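Local atomic coordinates of Lysine/ornithine decarboxylase (Selenomonas ruminantium, PDB entry 5GJO), a protein that decarboxylates L-lysine and L-ornithine with similar efficiency, giving cadaverine and putrescine, as a homodimer that uses pyridoxal 5'-phosphate as cofactor. Residues Phe179-Gln184 against Thr188-Glu193; Tyr35-Arg40 against Ala235-Ile240; Pro316-Gly321 against Ile327-Arg332; Ser295-Met298 against Cys303-Leu306. The protein carries 2 engineered substitutions. All blocks are in the same frame, centred on the assembly; numbering follows the deposited sequence.

From the N terminus, helix 28-41 comes first, and contact 2 closes the longest loop by bringing it against helix 233-247, nearly 200 residues later. Within that loop lies contact 1, a short closure between the loop after strand 173-178 and the start of helix 189-207. The two touch: Y191 and T188 of contact 1 pack on the helix of residues 235-240, so both belong to one side of the PLP-binding barrel. Contacts 4 and 3 follow in series, each closing a short loop beyond the barrel helices. They meet where Y331 OH probably hydrogen-bonds Y304 O, tying hairpin 315-336 to segment 303-306 in the beta domain, and both reach the second subunit.

Contact 1 (Phe179-Gln184 against Thr188-Glu193). With PLP (pyridoxal-5'-phosphate), chain H; SO4 (sulfate ion), chain C.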
loop_
_atom_site.group_PDB
_atom_site.type_symbol
_atom_site.label_atom_id
_atom_site.label_comp_id
_atom_site.label_asym_id
_atom_site.label_seq_id
_atom_site.Cartn_x
_atom_site.Cartn_y
_atom_site.Cartn_z
ATOM N N PHE A 179 -2.443 20.395 18.377
ATOM C CA PHE A 179 -1.311 19.525 18.524
ATOM C C PHE A 179 -1.787 18.061 18.311
ATOM O O PHE A 179 -3.013 17.760 18.379
ATOM C CB PHE A 179 -0.561 19.662 19.845
ATOM C CG PHE A 179 -1.393 19.425 21.063
ATOM C CD1 PHE A 179 -1.644 18.155 21.521
ATOM C CD2 PHE A 179 -1.928 20.445 21.748
ATOM C CE1 PHE A 179 -2.387 17.909 22.642
ATOM C CE2 PHE A 179 -2.694 20.237 22.873
ATOM C CZ PHE A 179 -2.915 18.958 23.354
ATOM N N HIS A 180 -0.803 17.221 17.959
ATOM C CA HIS A 180 -1.087 15.749 17.919
ATOM C C HIS A 180 0.126 15.130 18.615
ATOM O O HIS A 180 1.275 15.370 18.208
ATOM C CB HIS A 180 -1.272 15.253 16.532
ATOM C CG HIS A 180 -1.953 13.930 16.456
ATOM N ND1 HIS A 180 -1.529 12.866 17.210
ATOM C CD2 HIS A 180 -3.005 13.486 15.731
ATOM C CE1 HIS A 180 -2.251 11.787 16.919
ATOM N NE2 HIS A 180 -3.161 12.133 16.031
ATOM N N VAL A 181 -0.158 14.366 19.634
ATOM C CA VAL A 181 0.920 13.775 20.444
ATOM C C VAL A 181 1.656 12.608 19.738
ATOM O O VAL A 181 2.761 12.183 20.156
ATOM C CB VAL A 181 0.464 13.333 21.837
ATOM C CG1 VAL A 181 -0.078 14.464 22.674
ATOM C CG2 VAL A 181 -0.472 12.153 21.806
ATOM N N GLY A 182 1.021 12.115 18.686
ATOM C CA GLY A 182 1.478 10.959 17.940
ATOM C C GLY A 182 0.467 9.819 17.999
ATOM O O GLY A 182 -0.381 9.816 18.839
ATOM N N SER A 183 0.554 8.899 17.047
ATOM C CA SER A 183 -0.408 7.804 16.968
ATOM C C SER A 183 -0.086 6.631 17.887
ATOM O O SER A 183 1.054 6.325 18.123
ATOM C CB SER A 183 -0.640 7.331 15.536
ATOM O OG SER A 183 -1.854 6.637 15.422
ATOM N N GLN A 184 -1.134 5.983 18.380
ATOM C CA GLN A 184 -0.988 4.914 19.333
ATOM C C GLN A 184 -0.153 5.378 20.508
ATOM O O GLN A 184 0.911 4.891 20.724
ATOM C CB GLN A 184 -0.423 3.637 18.709
ATOM C CG GLN A 184 -0.383 2.464 19.671
ATOM C CD GLN A 184 -1.739 1.797 19.879
ATOM O OE1 GLN A 184 -2.748 2.282 19.439
ATOM N NE2 GLN A 184 -1.732 0.670 20.579
ATOM N N THR A 188 -0.404 9.244 28.737
ATOM C CA THR A 188 -1.364 10.285 29.150
ATOM C C THR A 188 -0.673 11.631 29.403
ATOM O O THR A 188 -1.173 12.737 29.001
ATOM C CB THR A 188 -2.124 9.816 30.352
ATOM O OG1 THR A 188 -2.880 8.652 30.000
ATOM C CG2 THR A 188 -3.055 10.863 30.877
ATOM N N ALA A 189 0.511 11.562 30.001
ATOM C CA ALA A 189 1.300 12.773 30.306
ATOM C C ALA A 189 1.598 13.657 29.113
ATOM O O ALA A 189 1.696 14.909 29.247
ATOM C CB ALA A 189 2.632 12.409 30.974
ATOM N N ALA A 190 1.766 13.057 27.952
ATOM C CA ALA A 190 2.041 13.842 26.771
ATOM C C ALA A 190 0.889 14.806 26.507
ATOM O O ALA A 190 1.109 15.920 26.138
ATOM C CB ALA A 190 2.263 12.946 25.572
ATOM N N TYR A 191 -0.345 14.341 26.678
ATOM C CA TYR A 191 -1.482 15.222 26.530
ATOM C C TYR A 191 -1.475 16.313 27.605
ATOM O O TYR A 191 -1.714 17.450 27.331
ATOM C CB TYR A 191 -2.786 14.438 26.621
ATOM C CG TYR A 191 -3.015 13.448 25.507
ATOM C CD1 TYR A 191 -3.677 13.815 24.350
ATOM C CD2 TYR A 191 -2.621 12.135 25.632
ATOM C CE1 TYR A 191 -3.910 12.914 23.332
ATOM C CE2 TYR A 191 -2.854 11.224 24.629
ATOM C CZ TYR A 191 -3.503 11.618 23.466
ATOM O OH TYR A 191 -3.740 10.727 22.454
ATOM N N GLU A 192 -1.182 15.930 28.833
ATOM C CA GLU A 192 -1.189 16.879 29.937
ATOM C C GLU A 192 -0.154 17.981 29.763
ATOM O O GLU A 192 -0.421 19.125 30.024
ATOM C CB GLU A 192 -0.974 16.150 31.256
ATOM C CG GLU A 192 -2.132 15.256 31.625
ATOM C CD GLU A 192 -1.881 14.383 32.837
ATOM O OE1 GLU A 192 -2.815 14.174 33.595
ATOM O OE2 GLU A 192 -0.767 13.893 33.016
ATOM N N GLU A 193 1.024 17.595 29.324
ATOM C CA GLU A 193 2.111 18.523 29.022
ATOM C C GLU A 193 1.791 19.504 27.871
ATOM O O GLU A 193 2.022 20.677 27.982
ATOM C CB GLU A 193 3.406 17.757 28.723
ATOM C CG GLU A 193 4.505 18.597 28.088
ATOM C CD GLU A 193 5.840 17.874 27.899
ATOM O OE1 GLU A 193 6.180 17.035 28.733
ATOM O OE2 GLU A 193 6.547 18.183 26.938
HETATM N N1 PLP H . -5.849 14.067 13.191
HETATM C C2 PLP H . -4.697 14.308 12.520
HETATM C C2A PLP H . -4.380 15.702 12.049
HETATM C C3 PLP H . -3.748 13.199 12.246
HETATM O O3 PLP H . -2.584 13.416 11.574
HETATM C C4 PLP H . -4.114 11.850 12.734
HETATM C C4A PLP H . -3.233 10.683 12.510
HETATM O O4A PLP H . -2.434 10.689 11.588
HETATM C C5 PLP H . -5.403 11.721 13.455
HETATM C C6 PLP H . -6.198 12.849 13.641
HETATM C C5A PLP H . -5.848 10.377 13.984
HETATM O O4P PLP H . -4.807 9.810 14.776
HETATM P P PLP H . -5.079 8.490 15.658
HETATM O O1P PLP H . -6.138 8.922 16.643
HETATM O O2P PLP H . -3.737 8.185 16.280
HETATM O O3P PLP H . -5.546 7.468 14.649
HETATM S S SO4 C . 2.902 8.481 30.989
HETATM O O1 SO4 C . 1.481 8.944 30.920
HETATM O O2 SO4 C . 3.422 8.685 32.334
HETATM O O3 SO4 C . 2.765 7.017 30.737
HETATM O O4 SO4 C . 3.781 9.090 29.956
#
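This is a buried apolar contact inside the PLP-binding barrel, where the loop leaving strand 173-178 folds back on the first turn of the helix that follows it, in the beta-alpha order of a TIM barrel. V181 carries it with both methyls. CG2 sits over one face of the Y191 ring, 3.9 Å from the ring centroid and displaced toward CZ, a CH-pi contact. CG1 (chi1 -60°, anti to the carbonyl carbon) packs on A190, 4.0 Å from its CB and about as near its carbonyl.

The other side of the loop serves the cofactor. H180 NE2 donates to PLP O4P at 3.1 Å, while on the same ring ND1 accepts the G182 amide at 3.0 Å, close to the ring plane. Gripped from both nitrogens, the imidazole has its rotation fixed. S183 OG bonds PLP O2P at 2.6 Å and is also held by R259. At the helix start, A189 N gives a straight bond to SO4 O1 (2.9 Å), the sulfate probably coming from the crystallisation liquor.

Y191 OH reaches back to the carbonyl of G219. F179 packs on A194 and L195 further along helix 189-207, and Y191 also lies against I240 of helix 233-247.

Contact 2 (Tyr35-Arg40 against Ala235-Ile240)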
loop_
_atom_site.group_PDB
_atom_site.type_symbol
_atom_site.label_atom_id
_atom_site.label_comp_id
_atom_site.label_asym_id
_atom_site.label_seq_id
_atom_site.Cartn_x
_atom_site.Cartn_y
_atom_site.Cartn_z
ATOM N N TYR A 35 -17.956 6.084 20.224
ATOM C CA TYR A 35 -18.219 7.498 20.203
ATOM C C TYR A 35 -18.809 7.902 21.547
ATOM O O TYR A 35 -18.399 8.877 22.163
ATOM C CB TYR A 35 -19.188 7.835 19.039
ATOM C CG TYR A 35 -19.407 9.295 18.861
ATOM C CD1 TYR A 35 -18.533 10.070 18.083
ATOM C CD2 TYR A 35 -20.428 9.933 19.537
ATOM C CE1 TYR A 35 -18.746 11.415 17.915
ATOM C CE2 TYR A 35 -20.651 11.294 19.391
ATOM C CZ TYR A 35 -19.807 12.040 18.591
ATOM O OH TYR A 35 -19.976 13.407 18.393
ATOM N N GLN A 36 -19.798 7.181 22.013
ATOM C CA GLN A 36 -20.422 7.544 23.296
ATOM C C GLN A 36 -19.497 7.438 24.482
ATOM O O GLN A 36 -19.599 8.255 25.384
ATOM C CB GLN A 36 -21.698 6.744 23.559
ATOM C CG GLN A 36 -22.794 7.104 22.537
ATOM C CD GLN A 36 -23.161 8.634 22.369
ATOM O OE1 GLN A 36 -22.914 9.512 23.241
ATOM N NE2 GLN A 36 -23.734 8.949 21.212
ATOM N N PHE A 37 -18.630 6.443 24.516
ATOM C CA PHE A 37 -17.656 6.322 25.565
ATOM C C PHE A 37 -16.759 7.583 25.601
ATOM O O PHE A 37 -16.442 8.072 26.661
ATOM C CB PHE A 37 -16.809 5.083 25.311
ATOM C CG PHE A 37 -15.743 4.790 26.325
ATOM C CD1 PHE A 37 -14.495 5.324 26.183
ATOM C CD2 PHE A 37 -15.971 3.875 27.353
ATOM C CE1 PHE A 37 -13.475 5.009 27.075
ATOM C CE2 PHE A 37 -14.943 3.518 28.226
ATOM C CZ PHE A 37 -13.690 4.095 28.079
ATOM N N MET A 38 -16.333 8.051 24.448
ATOM C CA MET A 38 -15.480 9.273 24.384
ATOM C C MET A 38 -16.267 10.499 24.865
ATOM O O MET A 38 -15.753 11.332 25.573
ATOM C CB MET A 38 -14.903 9.524 22.979
ATOM C CG MET A 38 -14.031 10.735 22.940
ATOM S SD MET A 38 -13.036 10.745 21.407
ATOM C CE MET A 38 -11.790 9.637 21.965
ATOM N N ARG A 39 -17.519 10.617 24.474
ATOM C CA ARG A 39 -18.409 11.686 24.984
ATOM C C ARG A 39 -18.584 11.639 26.491
ATOM O O ARG A 39 -18.632 12.706 27.118
ATOM C CB ARG A 39 -19.773 11.685 24.234
ATOM C CG ARG A 39 -19.761 11.993 22.749
ATOM C CD ARG A 39 -18.990 13.278 22.369
ATOM N NE ARG A 39 -19.696 14.438 22.911
ATOM C CZ ARG A 39 -19.182 15.426 23.642
ATOM N NH1 ARG A 39 -20.020 16.406 24.020
ATOM N NH2 ARG A 39 -17.891 15.516 23.946
ATOM N N ARG A 40 -18.725 10.449 27.042
ATOM C CA ARG A 40 -18.814 10.223 28.470
ATOM C C ARG A 40 -17.552 10.530 29.284
ATOM O O ARG A 40 -17.637 11.135 30.316
ATOM C CB ARG A 40 -19.255 8.790 28.700
ATOM C CG ARG A 40 -19.502 8.356 30.115
ATOM C CD ARG A 40 -19.788 6.854 30.144
ATOM N NE ARG A 40 -20.747 6.482 29.114
ATOM C CZ ARG A 40 -20.613 5.528 28.189
ATOM N NH1 ARG A 40 -21.594 5.345 27.344
ATOM N NH2 ARG A 40 -19.560 4.754 28.108
ATOM N N ALA A 235 -9.411 5.917 32.133
ATOM C CA ALA A 235 -8.549 6.749 32.997
ATOM C C ALA A 235 -7.773 7.728 32.155
ATOM O O ALA A 235 -7.646 8.932 32.557
ATOM C CB ALA A 235 -7.598 5.952 33.829
ATOM N N MET A 236 -7.251 7.259 31.017
ATOM C CA MET A 236 -6.605 8.216 30.076
ATOM C C MET A 236 -7.513 9.366 29.705
ATOM O O MET A 236 -7.127 10.586 29.824
ATOM C CB MET A 236 -6.105 7.520 28.819
ATOM C CG MET A 236 -5.557 8.473 27.761
ATOM S SD MET A 236 -5.016 7.544 26.289
ATOM C CE MET A 236 -3.260 7.282 26.580
ATOM N N MET A 237 -8.727 9.055 29.232
ATOM C CA MET A 237 -9.569 10.082 28.789
ATOM C C MET A 237 -10.007 11.022 29.966
ATOM O O MET A 237 -10.039 12.268 29.774
ATOM C CB MET A 237 -10.814 9.507 28.121
ATOM C CG MET A 237 -10.432 8.847 26.779
ATOM S SD MET A 237 -11.904 8.339 25.900
ATOM C CE MET A 237 -11.031 7.278 24.712
ATOM N N GLU A 238 -10.292 10.461 31.126
ATOM C CA GLU A 238 -10.714 11.267 32.254
ATOM C C GLU A 238 -9.609 12.241 32.670
ATOM O O GLU A 238 -9.887 13.345 33.036
ATOM C CB GLU A 238 -11.114 10.403 33.443
ATOM C CG GLU A 238 -12.323 9.521 33.220
ATOM C CD GLU A 238 -13.635 10.208 33.527
ATOM O OE1 GLU A 238 -13.605 11.338 34.038
ATOM O OE2 GLU A 238 -14.693 9.624 33.237
ATOM N N ALA A 239 -8.366 11.782 32.639
ATOM C CA ALA A 239 -7.179 12.607 33.021
ATOM C C ALA A 239 -6.984 13.719 32.015
ATOM O O ALA A 239 -6.717 14.875 32.415
ATOM C CB ALA A 239 -5.941 11.762 33.111
ATOM N N ILE A 240 -7.184 13.443 30.747
ATOM C CA ILE A 240 -7.148 14.518 29.725
ATOM C C ILE A 240 -8.272 15.528 30.009
ATOM O O ILE A 240 -8.078 16.782 30.008
ATOM C CB ILE A 240 -7.164 13.943 28.347
ATOM C CG1 ILE A 240 -5.920 13.117 28.045
ATOM C CG2 ILE A 240 -7.287 14.985 27.268
ATOM C CD1 ILE A 240 -6.046 12.199 26.845
#
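F37 turns the CD1-CE1 edge of its ring to the sulfur of M237, a Met-aromatic contact made at the rim and not over the face. M237 SD lies 3.9 Å from F37 CE1 and almost the same from CD1; seen from the ring centroid it is 5.0 Å away and 74° off the normal. Sulfur near the ring plane faces the positive hydrogen rim, a placement that probably suits its lone pairs.

M237 is the side chain that spans the gap. Its CB points at the other helix and the chain runs extended beyond CG, which carries SD and then CE across to helix 28-41. The methyl ends up against a second partner: M237 CE meets M38 CE at 3.7 Å, methyl to methyl, with the two side chains crossing at about a right angle. M38 gets there by a bend at its own thioether, chi3 -81°. One methionine thus touches two consecutive residues of the opposing helix, its sulfur on F37 and its methyl mainly on M38.

At the outer margin E238 leans toward the end of helix 28-41, and its OE2 is hydrogen-bonded to H41 ND1, one turn on from F37.

These are outer helices of the TIM barrel, side by side where its first and last strands, 45-50 and 252-255, meet. The two segments run in roughly the same direction, their axes 10.1 Å apart at closest approach and inclined at 41°. Y260 of helix 259-263 touches F37, M38 and M237 alike, M38 also rests on V47 of strand 45-50, and I240 packs on Y191 of helix 189-207.

Contact 3 (Pro316-Gly321 against Ile327-Arg332)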
loop_
_atom_site.group_PDB
_atom_site.type_symbol
_atom_site.label_atom_id
_atom_site.label_comp_id
_atom_site.label_asym_id
_atom_site.label_seq_id
_atom_site.Cartn_x
_atom_site.Cartn_y
_atom_site.Cartn_z
ATOM N N PRO A 316 3.973 -24.480 16.220
ATOM C CA PRO A 316 4.372 -23.243 15.579
ATOM C C PRO A 316 4.208 -23.317 14.109
ATOM O O PRO A 316 4.664 -24.320 13.445
ATOM C CB PRO A 316 5.883 -23.064 16.005
ATOM C CG PRO A 316 5.914 -23.763 17.326
ATOM C CD PRO A 316 5.049 -24.973 17.133
ATOM N N SER A 317 3.552 -22.263 13.568
ATOM C CA SER A 317 3.142 -22.210 12.153
ATOM C C SER A 317 3.402 -20.843 11.535
ATOM O O SER A 317 3.414 -19.840 12.220
ATOM C CB SER A 317 1.694 -22.585 12.008
ATOM O OG SER A 317 1.357 -23.825 12.694
ATOM N N THR A 318 3.590 -20.825 10.203
ATOM C CA THR A 318 3.738 -19.605 9.468
ATOM C C THR A 318 2.490 -19.322 8.612
ATOM O O THR A 318 1.939 -20.264 8.055
ATOM C CB THR A 318 4.995 -19.684 8.641
ATOM O OG1 THR A 318 6.162 -19.656 9.503
ATOM C CG2 THR A 318 5.154 -18.519 7.653
ATOM N N PHE A 319 2.098 -18.044 8.502
ATOM C CA PHE A 319 0.961 -17.630 7.694
ATOM C C PHE A 319 1.488 -16.653 6.696
ATOM O O PHE A 319 2.182 -15.683 7.095
ATOM C CB PHE A 319 -0.108 -16.955 8.576
ATOM C CG PHE A 319 -0.852 -17.924 9.452
ATOM C CD1 PHE A 319 -0.311 -18.351 10.637
ATOM C CD2 PHE A 319 -2.078 -18.421 9.063
ATOM C CE1 PHE A 319 -1.025 -19.228 11.424
ATOM C CE2 PHE A 319 -2.799 -19.288 9.863
ATOM C CZ PHE A 319 -2.200 -19.744 11.024
ATOM N N GLY A 320 1.116 -16.843 5.432
ATOM C CA GLY A 320 1.510 -15.897 4.367
ATOM C C GLY A 320 0.252 -15.488 3.638
ATOM O O GLY A 320 -0.793 -16.146 3.731
ATOM N N GLY A 321 0.408 -14.395 2.907
ATOM C CA GLY A 321 -0.658 -13.887 2.076
ATOM C C GLY A 321 -0.628 -14.494 0.682
ATOM O O GLY A 321 0.187 -15.341 0.366
ATOM N N ILE A 327 7.903 -10.960 0.506
ATOM C CA ILE A 327 7.615 -10.140 1.649
ATOM C C ILE A 327 6.245 -10.443 2.280
ATOM O O ILE A 327 5.967 -9.998 3.346
ATOM C CB ILE A 327 7.752 -8.650 1.322
ATOM C CG1 ILE A 327 8.129 -7.869 2.563
ATOM C CG2 ILE A 327 6.499 -8.098 0.680
ATOM C CD1 ILE A 327 8.546 -6.462 2.247
ATOM N N ASP A 328 5.390 -11.158 1.567
ATOM C CA ASP A 328 4.022 -11.362 2.016
ATOM C C ASP A 328 3.934 -12.499 3.047
ATOM O O ASP A 328 3.239 -13.477 2.871
ATOM C CB ASP A 328 3.141 -11.638 0.781
ATOM C CG ASP A 328 1.657 -11.435 1.040
ATOM O OD1 ASP A 328 1.254 -11.268 2.189
ATOM O OD2 ASP A 328 0.906 -11.468 0.071
ATOM N N VAL A 329 4.639 -12.323 4.148
ATOM C CA VAL A 329 4.591 -13.270 5.250
ATOM C C VAL A 329 4.055 -12.519 6.455
ATOM O O VAL A 329 4.580 -11.482 6.807
ATOM C CB VAL A 329 5.981 -13.852 5.589
ATOM C CG1 VAL A 329 5.879 -14.841 6.729
ATOM C CG2 VAL A 329 6.605 -14.511 4.373
ATOM N N LEU A 330 3.013 -13.060 7.072
ATOM C CA LEU A 330 2.234 -12.288 8.030
ATOM C C LEU A 330 2.635 -12.666 9.489
ATOM O O LEU A 330 2.728 -11.779 10.359
ATOM C CB LEU A 330 0.793 -12.651 7.820
ATOM C CG LEU A 330 0.300 -12.489 6.379
ATOM C CD1 LEU A 330 -1.136 -12.905 6.224
ATOM C CD2 LEU A 330 0.527 -11.056 5.946
ATOM N N TYR A 331 2.734 -13.958 9.754
ATOM C CA TYR A 331 3.098 -14.475 11.103
ATOM C C TYR A 331 4.058 -15.636 10.923
ATOM O O TYR A 331 3.879 -16.446 10.013
ATOM C CB TYR A 331 1.895 -14.949 11.857
ATOM C CG TYR A 331 0.797 -13.985 12.082
ATOM C CD1 TYR A 331 -0.194 -13.794 11.089
ATOM C CD2 TYR A 331 0.699 -13.247 13.244
ATOM C CE1 TYR A 331 -1.264 -12.930 11.279
ATOM C CE2 TYR A 331 -0.375 -12.350 13.435
ATOM C CZ TYR A 331 -1.316 -12.169 12.406
ATOM O OH TYR A 331 -2.378 -11.329 12.514
ATOM N N ARG A 332 5.026 -15.726 11.863
ATOM C CA ARG A 332 5.968 -16.866 11.953
ATOM C C ARG A 332 5.952 -17.410 13.387
ATOM O O ARG A 332 5.668 -16.666 14.357
ATOM C CB ARG A 332 7.376 -16.389 11.592
ATOM C CG ARG A 332 7.517 -15.963 10.144
ATOM C CD ARG A 332 8.942 -15.477 9.901
ATOM N NE ARG A 332 9.240 -15.258 8.450
ATOM C CZ ARG A 332 9.172 -14.055 7.879
ATOM N NH1 ARG A 332 8.776 -12.955 8.572
ATOM N NH2 ARG A 332 9.454 -13.909 6.595
#
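Strands 315-320 and 329-336 pair antiparallel as a beta hairpin, with a classic bulge where L330 and Y331 stand together opposite F319. The carbonyl of F319 takes both bulge amides: L330 N at 2.8 Å and Y331 N at 3.2 Å, the latter in the carbonyl plane on a lone pair, the former tilted a little from it. F319 N returns a bond to Y331 O at 2.8 Å, completing the hydrogen-bonded pair. Beyond the bulge G320 faces V329 as a non-hydrogen-bonded pair, and G321 N donates to D328 O at 3.0 Å, from well above the carbonyl plane. D328 itself is the centre of an inverse gamma turn.

On the F319 and Y331 side, F319 CB lies 4.0 Å from Y331 CD1, at the edge of the tyrosine ring. L330 leans across to the first strand, its CD1 3.9 Å from G320 C. Along the other side T318 CG2 packs 3.9 Å from V329 CG1, the two side chains meeting obliquely, and that same valine methyl sits over the face of the R332 guanidinium. D328 lays its carboxylate against the bare CA of G321, OD1 3.2 Å from G321 CA.

That carboxylate is satisfied by S323 OG and I290 N, and G321 O accepts a bond from K152 of the second subunit. The turn carrying C324, by similarity the proton donor shared across the dimer, is therefore bonded both within its own chain and across the subunit interface.

Contact 4 (Ser295-Met298 against Cys303-Leu306); sequences SGIM and CYPL. Engineered in segment 303-306: C303 (natural residue Thr).
Y304 points the hydroxyl end of its ring at the first turn of helix 296-299, and G296 and I297 meet that ring at its edge, near its plane. The closest approach is Y304 OH to G296 CA, 3.2 Å. G296 has no side chain, and the hydroxyl comes right up to its CA. Next to it, Y304 CE2 lies 4.1 Å from I297 N, and I297 CG1 grazes the same carbon at 4.4 Å. The first torsion of Y304 (chi1 -62°) leaves CG opposite the carbonyl carbon, sending the ring out from the loop toward the helix.

The short helix and the loop after it lead into strand 306-307 of the beta domain: M298 N bonds S295 O at 2.8 Å, and the backbones of G296 and W302 are hydrogen-bonded, drawing the loop back. The W302 ring also meets that of Y304, with planes inclined at about 40°.

C303, an engineered residue (threonine in nature), turns away from the helix and forms a disulfide with C226, joining this loop to the barrel side of the chain. At the dimer interface M298 packs on M298 of the second subunit, and S295 on its Y299.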
loop_
_atom_site.group_PDB
_atom_site.type_symbol
_atom_site.label_atom_id
_atom_site.label_comp_id
_atom_site.label_asym_id
_atom_site.label_seq_id
_atom_site.Cartn_x
_atom_site.Cartn_y
_atom_site.Cartn_z
ATOM N N SER A 295 -1.491 -4.614 5.398
ATOM C CA SER A 295 -0.525 -3.541 5.113
ATOM C C SER A 295 -0.107 -2.727 6.304
ATOM O O SER A 295 1.020 -2.209 6.318
ATOM C CB SER A 295 -1.110 -2.566 4.031
ATOM O OG SER A 295 -2.402 -2.062 4.475
ATOM N N GLY A 296 -0.927 -2.685 7.377
ATOM C CA GLY A 296 -0.537 -2.092 8.634
ATOM C C GLY A 296 0.724 -2.706 9.276
ATOM O O GLY A 296 1.413 -2.040 10.033
ATOM N N ILE A 297 1.035 -3.958 8.941
ATOM C CA ILE A 297 2.318 -4.544 9.345
ATOM C C ILE A 297 3.425 -3.652 8.900
ATOM O O ILE A 297 4.428 -3.457 9.630
ATOM C CB ILE A 297 2.486 -5.991 8.790
ATOM C CG1 ILE A 297 1.475 -6.892 9.489
ATOM C CG2 ILE A 297 3.883 -6.486 9.040
ATOM C CD1 ILE A 297 1.490 -8.309 8.932
ATOM N N MET A 298 3.319 -3.181 7.672
ATOM C CA MET A 298 4.381 -2.415 7.015
ATOM C C MET A 298 4.333 -0.938 7.363
ATOM O O MET A 298 5.333 -0.318 7.779
ATOM C CB MET A 298 4.230 -2.591 5.502
ATOM C CG MET A 298 4.473 -4.008 5.047
ATOM S SD MET A 298 6.196 -4.502 5.415
ATOM C CE MET A 298 6.957 -2.898 4.725
ATOM N N CYS A 303 0.857 -5.469 14.808
ATOM C CA CYS A 303 0.709 -6.949 14.901
ATOM C C CYS A 303 -0.724 -7.196 15.243
ATOM O O CYS A 303 -1.139 -6.728 16.306
ATOM C CB CYS A 303 1.599 -7.408 16.066
ATOM S SG CYS A 303 1.436 -9.186 16.508
ATOM N N TYR A 304 -1.532 -7.791 14.349
ATOM C CA TYR A 304 -2.957 -7.957 14.551
ATOM C C TYR A 304 -3.268 -9.270 15.269
ATOM O O TYR A 304 -2.582 -10.259 15.046
ATOM C CB TYR A 304 -3.739 -7.948 13.199
ATOM C CG TYR A 304 -3.544 -6.622 12.518
ATOM C CD1 TYR A 304 -4.378 -5.548 12.792
ATOM C CD2 TYR A 304 -2.530 -6.458 11.619
ATOM C CE1 TYR A 304 -4.136 -4.282 12.179
ATOM C CE2 TYR A 304 -2.289 -5.215 11.009
ATOM C CZ TYR A 304 -3.046 -4.141 11.333
ATOM O OH TYR A 304 -2.760 -2.910 10.730
ATOM N N PRO A 305 -4.311 -9.324 16.102
ATOM C CA PRO A 305 -4.668 -10.570 16.771
ATOM C C PRO A 305 -5.330 -11.557 15.798
ATOM O O PRO A 305 -6.446 -11.323 15.400
ATOM C CB PRO A 305 -5.703 -10.159 17.841
ATOM C CG PRO A 305 -5.732 -8.726 17.774
ATOM C CD PRO A 305 -5.137 -8.194 16.569
ATOM N N LEU A 306 -4.675 -12.677 15.563
ATOM C CA LEU A 306 -5.151 -13.762 14.743
ATOM C C LEU A 306 -5.793 -14.826 15.578
ATOM O O LEU A 306 -5.202 -15.259 16.561
ATOM C CB LEU A 306 -3.956 -14.308 13.907
ATOM C CG LEU A 306 -4.267 -15.554 13.090
ATOM C CD1 LEU A 306 -5.298 -15.286 11.969
ATOM C CD2 LEU A 306 -2.990 -15.996 12.482
#